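Local coordinates for glycoside Hydrolase Family 43_12 (Metagenome, PDB 7JVH), which probably hydrolyses glycosidic bonds in plant polysaccharides such as arabinoxylan, as a family 43 glycoside hydrolase of subfamily 12, at residues S450-I462 with V472-L484. Numbering follows the deposited sequence.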
loop_
_atom_site.group_PDB
_atom_site.type_symbol
_atom_site.label_atom_id
_atom_site.label_comp_id
_atom_site.label_asym_id
_atom_site.label_seq_id
_atom_site.Cartn_x
_atom_site.Cartn_y
_atom_site.Cartn_z
ATOM N N SER A 450 20.365 -20.582 6.110
ATOM C CA SER A 450 21.667 -21.202 6.142
ATOM C C SER A 450 22.677 -20.073 5.982
ATOM O O SER A 450 22.746 -19.425 4.945
ATOM C CB SER A 450 21.792 -22.240 5.037
ATOM O OG SER A 450 23.150 -22.531 4.780
ATOM N N TYR A 451 23.449 -19.841 7.048
ATOM C CA TYR A 451 24.263 -18.658 7.215
ATOM C C TYR A 451 25.652 -18.987 6.751
ATOM O O TYR A 451 26.395 -19.687 7.443
ATOM C CB TYR A 451 24.252 -18.238 8.694
ATOM C CG TYR A 451 25.239 -17.158 9.031
ATOM C CD1 TYR A 451 24.908 -15.814 8.871
ATOM C CD2 TYR A 451 26.512 -17.472 9.475
ATOM C CE1 TYR A 451 25.818 -14.804 9.158
ATOM C CE2 TYR A 451 27.435 -16.471 9.762
ATOM C CZ TYR A 451 27.081 -15.137 9.600
ATOM O OH TYR A 451 28.001 -14.183 9.903
ATOM N N ASN A 452 25.986 -18.548 5.536
ATOM C CA ASN A 452 27.374 -18.527 5.034
ATOM C C ASN A 452 28.449 -18.032 6.035
ATOM O O ASN A 452 28.613 -16.833 6.243
ATOM C CB ASN A 452 27.446 -17.681 3.770
ATOM C CG ASN A 452 28.768 -17.825 3.067
ATOM O OD1 ASN A 452 29.800 -17.992 3.709
ATOM N ND2 ASN A 452 28.749 -17.780 1.739
ATOM N N THR A 453 29.184 -18.979 6.628
ATOM C CA THR A 453 30.235 -18.692 7.627
ATOM C C THR A 453 31.472 -18.070 7.000
ATOM O O THR A 453 32.251 -17.441 7.682
ATOM C CB THR A 453 30.654 -19.955 8.406
ATOM O OG1 THR A 453 31.109 -20.931 7.468
ATOM C CG2 THR A 453 29.477 -20.475 9.209
ATOM N N LYS A 454 31.642 -18.270 5.694
ATOM C CA LYS A 454 32.776 -17.723 4.947
ATOM C C LYS A 454 32.631 -16.211 4.740
ATOM O O LYS A 454 33.576 -15.475 4.974
ATOM C CB LYS A 454 32.988 -18.443 3.610
ATOM C CG LYS A 454 34.180 -17.916 2.823
ATOM C CD LYS A 454 34.540 -18.800 1.637
ATOM C CE LYS A 454 35.654 -18.158 0.802
ATOM N NZ LYS A 454 35.643 -18.523 -0.652
ATOM N N ALA A 455 31.456 -15.765 4.291
ATOM C CA ALA A 455 31.184 -14.346 4.102
ATOM C C ALA A 455 31.166 -13.559 5.423
ATOM O O ALA A 455 31.430 -12.368 5.424
ATOM C CB ALA A 455 29.878 -14.142 3.339
ATOM N N ALA A 456 30.857 -14.241 6.532
ATOM C CA ALA A 456 30.871 -13.673 7.878
ATOM C C ALA A 456 29.992 -12.441 8.111
ATOM O O ALA A 456 30.040 -11.815 9.180
ATOM C CB ALA A 456 32.300 -13.400 8.313
ATOM N N GLN A 457 29.129 -12.139 7.134
ATOM C CA GLN A 457 28.271 -10.937 7.168
ATOM C C GLN A 457 27.106 -11.081 8.161
ATOM O O GLN A 457 27.121 -11.966 8.991
ATOM C CB GLN A 457 27.819 -10.613 5.743
ATOM C CG GLN A 457 28.995 -10.355 4.817
ATOM C CD GLN A 457 28.621 -10.096 3.378
ATOM O OE1 GLN A 457 27.570 -10.502 2.899
ATOM N NE2 GLN A 457 29.511 -9.429 2.674
ATOM N N LYS A 458 26.111 -10.198 8.081
ATOM C CA LYS A 458 24.929 -10.246 8.930
ATOM C C LYS A 458 23.716 -10.708 8.121
ATOM O O LYS A 458 23.502 -10.247 7.010
ATOM C CB LYS A 458 24.640 -8.862 9.520
ATOM C CG LYS A 458 25.851 -8.127 10.055
ATOM C CD LYS A 458 25.401 -6.836 10.734
ATOM C CE LYS A 458 26.573 -6.099 11.369
ATOM N NZ LYS A 458 26.104 -4.848 12.011
ATOM N N ALA A 459 22.923 -11.606 8.706
ATOM C CA ALA A 459 21.739 -12.157 8.058
ATOM C C ALA A 459 20.672 -12.424 9.102
ATOM O O ALA A 459 20.960 -13.014 10.152
ATOM C CB ALA A 459 22.080 -13.448 7.332
ATOM N N GLY A 460 19.444 -11.964 8.831
ATOM C CA GLY A 460 18.383 -12.074 9.799
ATOM C C GLY A 460 17.001 -11.625 9.396
ATOM O O GLY A 460 16.645 -11.634 8.224
ATOM N N LEU A 461 16.224 -11.243 10.412
ATOM C CA LEU A 461 14.794 -11.020 10.321
ATOM C C LEU A 461 14.510 -9.600 10.758
ATOM O O LEU A 461 15.043 -9.149 11.768
ATOM C CB LEU A 461 14.071 -12.025 11.247
ATOM C CG LEU A 461 12.588 -11.819 11.524
ATOM C CD1 LEU A 461 11.746 -12.149 10.299
ATOM C CD2 LEU A 461 12.194 -12.665 12.714
ATOM N N ILE A 462 13.631 -8.920 10.016
ATOM C CA ILE A 462 13.395 -7.486 10.163
ATOM C C ILE A 462 11.906 -7.148 10.259
ATOM O O ILE A 462 11.100 -7.641 9.468
ATOM C CB ILE A 462 13.955 -6.699 8.957
ATOM C CG1 ILE A 462 15.403 -7.087 8.677
ATOM C CG2 ILE A 462 13.831 -5.202 9.210
ATOM C CD1 ILE A 462 15.984 -6.438 7.452
ATOM N N VAL A 472 15.514 -5.411 14.298
ATOM C CA VAL A 472 16.333 -6.324 13.507
ATOM C C VAL A 472 17.005 -7.354 14.418
ATOM O O VAL A 472 17.585 -6.994 15.442
ATOM C CB VAL A 472 17.416 -5.572 12.728
ATOM C CG1 VAL A 472 18.116 -6.514 11.765
ATOM C CG2 VAL A 472 16.831 -4.404 11.983
ATOM N N LEU A 473 16.896 -8.633 14.031
ATOM C CA LEU A 473 17.567 -9.754 14.680
ATOM C C LEU A 473 18.421 -10.432 13.630
ATOM O O LEU A 473 17.911 -10.913 12.630
ATOM C CB LEU A 473 16.545 -10.745 15.228
ATOM C CG LEU A 473 17.077 -12.029 15.897
ATOM C CD1 LEU A 473 17.730 -11.736 17.247
ATOM C CD2 LEU A 473 15.960 -13.048 16.077
ATOM N N THR A 474 19.736 -10.456 13.856
ATOM C CA THR A 474 20.701 -10.967 12.894
ATOM C C THR A 474 21.684 -11.939 13.561
ATOM O O THR A 474 22.102 -11.732 14.712
ATOM C CB THR A 474 21.517 -9.818 12.252
ATOM O OG1 THR A 474 22.126 -9.040 13.286
ATOM C CG2 THR A 474 20.646 -8.892 11.427
ATOM N N VAL A 475 22.038 -12.999 12.823
ATOM C CA VAL A 475 23.200 -13.815 13.110
ATOM C C VAL A 475 24.378 -13.037 12.573
ATOM O O VAL A 475 24.322 -12.519 11.470
ATOM C CB VAL A 475 23.134 -15.211 12.431
ATOM C CG1 VAL A 475 24.393 -16.040 12.663
ATOM C CG2 VAL A 475 21.904 -15.963 12.892
ATOM N N GLN A 476 25.446 -12.963 13.375
ATOM C CA GLN A 476 26.699 -12.315 13.006
ATOM C C GLN A 476 27.851 -13.220 13.429
ATOM O O GLN A 476 27.619 -14.249 14.030
ATOM C CB GLN A 476 26.796 -10.953 13.684
ATOM C CG GLN A 476 25.664 -10.013 13.293
ATOM C CD GLN A 476 25.759 -8.654 13.950
ATOM O OE1 GLN A 476 26.834 -8.205 14.319
ATOM N NE2 GLN A 476 24.623 -7.998 14.113
ATOM N N THR A 477 29.082 -12.819 13.091
ATOM C CA THR A 477 30.293 -13.566 13.431
ATOM C C THR A 477 31.223 -12.707 14.283
ATOM O O THR A 477 31.359 -11.512 14.053
ATOM C CB THR A 477 31.080 -14.021 12.181
ATOM O OG1 THR A 477 30.199 -14.647 11.231
ATOM C CG2 THR A 477 32.191 -15.003 12.558
ATOM N N GLU A 478 31.850 -13.347 15.277
ATOM C CA GLU A 478 32.830 -12.738 16.171
ATOM C C GLU A 478 33.807 -13.845 16.562
ATOM O O GLU A 478 33.448 -14.754 17.303
ATOM C CB GLU A 478 32.156 -12.149 17.410
ATOM C CG GLU A 478 31.151 -11.048 17.093
ATOM C CD GLU A 478 30.537 -10.408 18.327
ATOM O OE1 GLU A 478 30.992 -10.677 19.446
ATOM O OE2 GLU A 478 29.574 -9.645 18.172
ATOM N N GLY A 479 35.039 -13.762 16.040
ATOM C CA GLY A 479 36.002 -14.842 16.091
ATOM C C GLY A 479 35.622 -15.852 15.015
ATOM O O GLY A 479 35.277 -15.479 13.888
ATOM N N LYS A 480 35.701 -17.138 15.363
ATOM C CA LYS A 480 35.210 -18.215 14.506
ATOM C C LYS A 480 33.973 -18.768 15.202
ATOM O O LYS A 480 33.831 -19.980 15.431
ATOM C CB LYS A 480 36.277 -19.302 14.265
ATOM C CG LYS A 480 35.845 -20.397 13.266
ATOM C CD LYS A 480 35.281 -19.827 11.963
ATOM C CE LYS A 480 34.793 -20.929 11.041
ATOM N NZ LYS A 480 33.477 -21.445 11.493
ATOM N N GLU A 481 33.081 -17.840 15.549
ATOM C CA GLU A 481 31.849 -18.115 16.251
ATOM C C GLU A 481 30.755 -17.150 15.801
ATOM O O GLU A 481 31.005 -15.971 15.550
ATOM C CB GLU A 481 32.065 -17.991 17.758
ATOM C CG GLU A 481 32.576 -19.279 18.404
ATOM C CD GLU A 481 32.270 -19.344 19.892
ATOM O OE1 GLU A 481 31.172 -18.827 20.278
ATOM O OE2 GLU A 481 33.116 -19.908 20.652
ATOM N N GLN A 482 29.526 -17.672 15.732
ATOM C CA GLN A 482 28.351 -16.878 15.428
ATOM C C GLN A 482 27.647 -16.413 16.691
ATOM O O GLN A 482 27.683 -17.081 17.714
ATOM C CB GLN A 482 27.411 -17.619 14.481
ATOM C CG GLN A 482 27.891 -17.644 13.037
ATOM C CD GLN A 482 29.145 -18.453 12.866
ATOM O OE1 GLN A 482 29.224 -19.536 13.400
ATOM N NE2 GLN A 482 30.117 -17.943 12.141
ATOM N N VAL A 483 26.993 -15.251 16.584
ATOM C CA VAL A 483 26.252 -14.624 17.666
ATOM C C VAL A 483 24.914 -14.153 17.101
ATOM O O VAL A 483 24.776 -13.980 15.899
ATOM C CB VAL A 483 27.017 -13.427 18.245
ATOM C CG1 VAL A 483 28.317 -13.886 18.849
ATOM C CG2 VAL A 483 27.261 -12.376 17.157
ATOM N N LEU A 484 23.932 -13.956 17.980
ATOM C CA LEU A 484 22.681 -13.350 17.597
ATOM C C LEU A 484 22.569 -11.991 18.247
ATOM O O LEU A 484 22.806 -11.851 19.445
ATOM C CB LEU A 484 21.469 -14.223 17.973
ATOM C CG LEU A 484 21.064 -15.365 17.062
ATOM C CD1 LEU A 484 19.894 -16.098 17.706
ATOM C CD2 LEU A 484 20.704 -14.872 15.667
HETATM O O HOH W 1 25.423 -5.018 14.668
#
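The segments belong to the antiparallel beta hairpin of strands 458-464 and 469-477 in the C-terminal concanavalin A-like domain, with Y451, ahead of the loop entering the first strand, laid over V475 of the second. The axes of 458-462 and 472-477 approach to 4.3 Å, their N-to-C directions 160° apart. A459 pairs with V475 and L461 with L473, each through two backbone hydrogen bonds; the shortest is L461 N to L473 O, 2.8 Å. Between them, G460 and T474 form a non-hydrogen-bonded pair whose CA atoms come within 4.0 Å.

Y451 turns its ring flat onto V475: CG1 sits over the centre, 3.8 Å from the centroid and 9° off the normal, a CH-pi contact. With CG1 anti to the backbone N (chi1 177°), V475 sends this methyl to the ring. The phenol OH gives its proton to Q457 O in the carbonyl plane, while T477 OG1 approaches it at the ring edge, 2.6 Å from Y451 OH. This grip on the hydroxyl ties the 452-457 loop to the strand. Q482 bends at chi2 and lays its CG obliquely against Y451 CE2; its OE1 is taken by L511 N.

On the face that carries I462, V472 and T474, the extended chains of K458 and Q476 run across each other at a slant, with K458 CE 3.6 Å from Q476 OE1. Q476 NE2 donates to T474 OG1 almost straight, with the acceptor in its amide plane, and a water links the same nitrogen to K458 NZ.

The hairpin lies inside a six-stranded sheet, with strand 560-566 bonded along 458-464 and strand 482-489 flanking 469-477. L461, L473 and V475 pack against strand 515-522 of the facing sheet, the first two also meeting F528 of strand 525-531, in a beta sandwich.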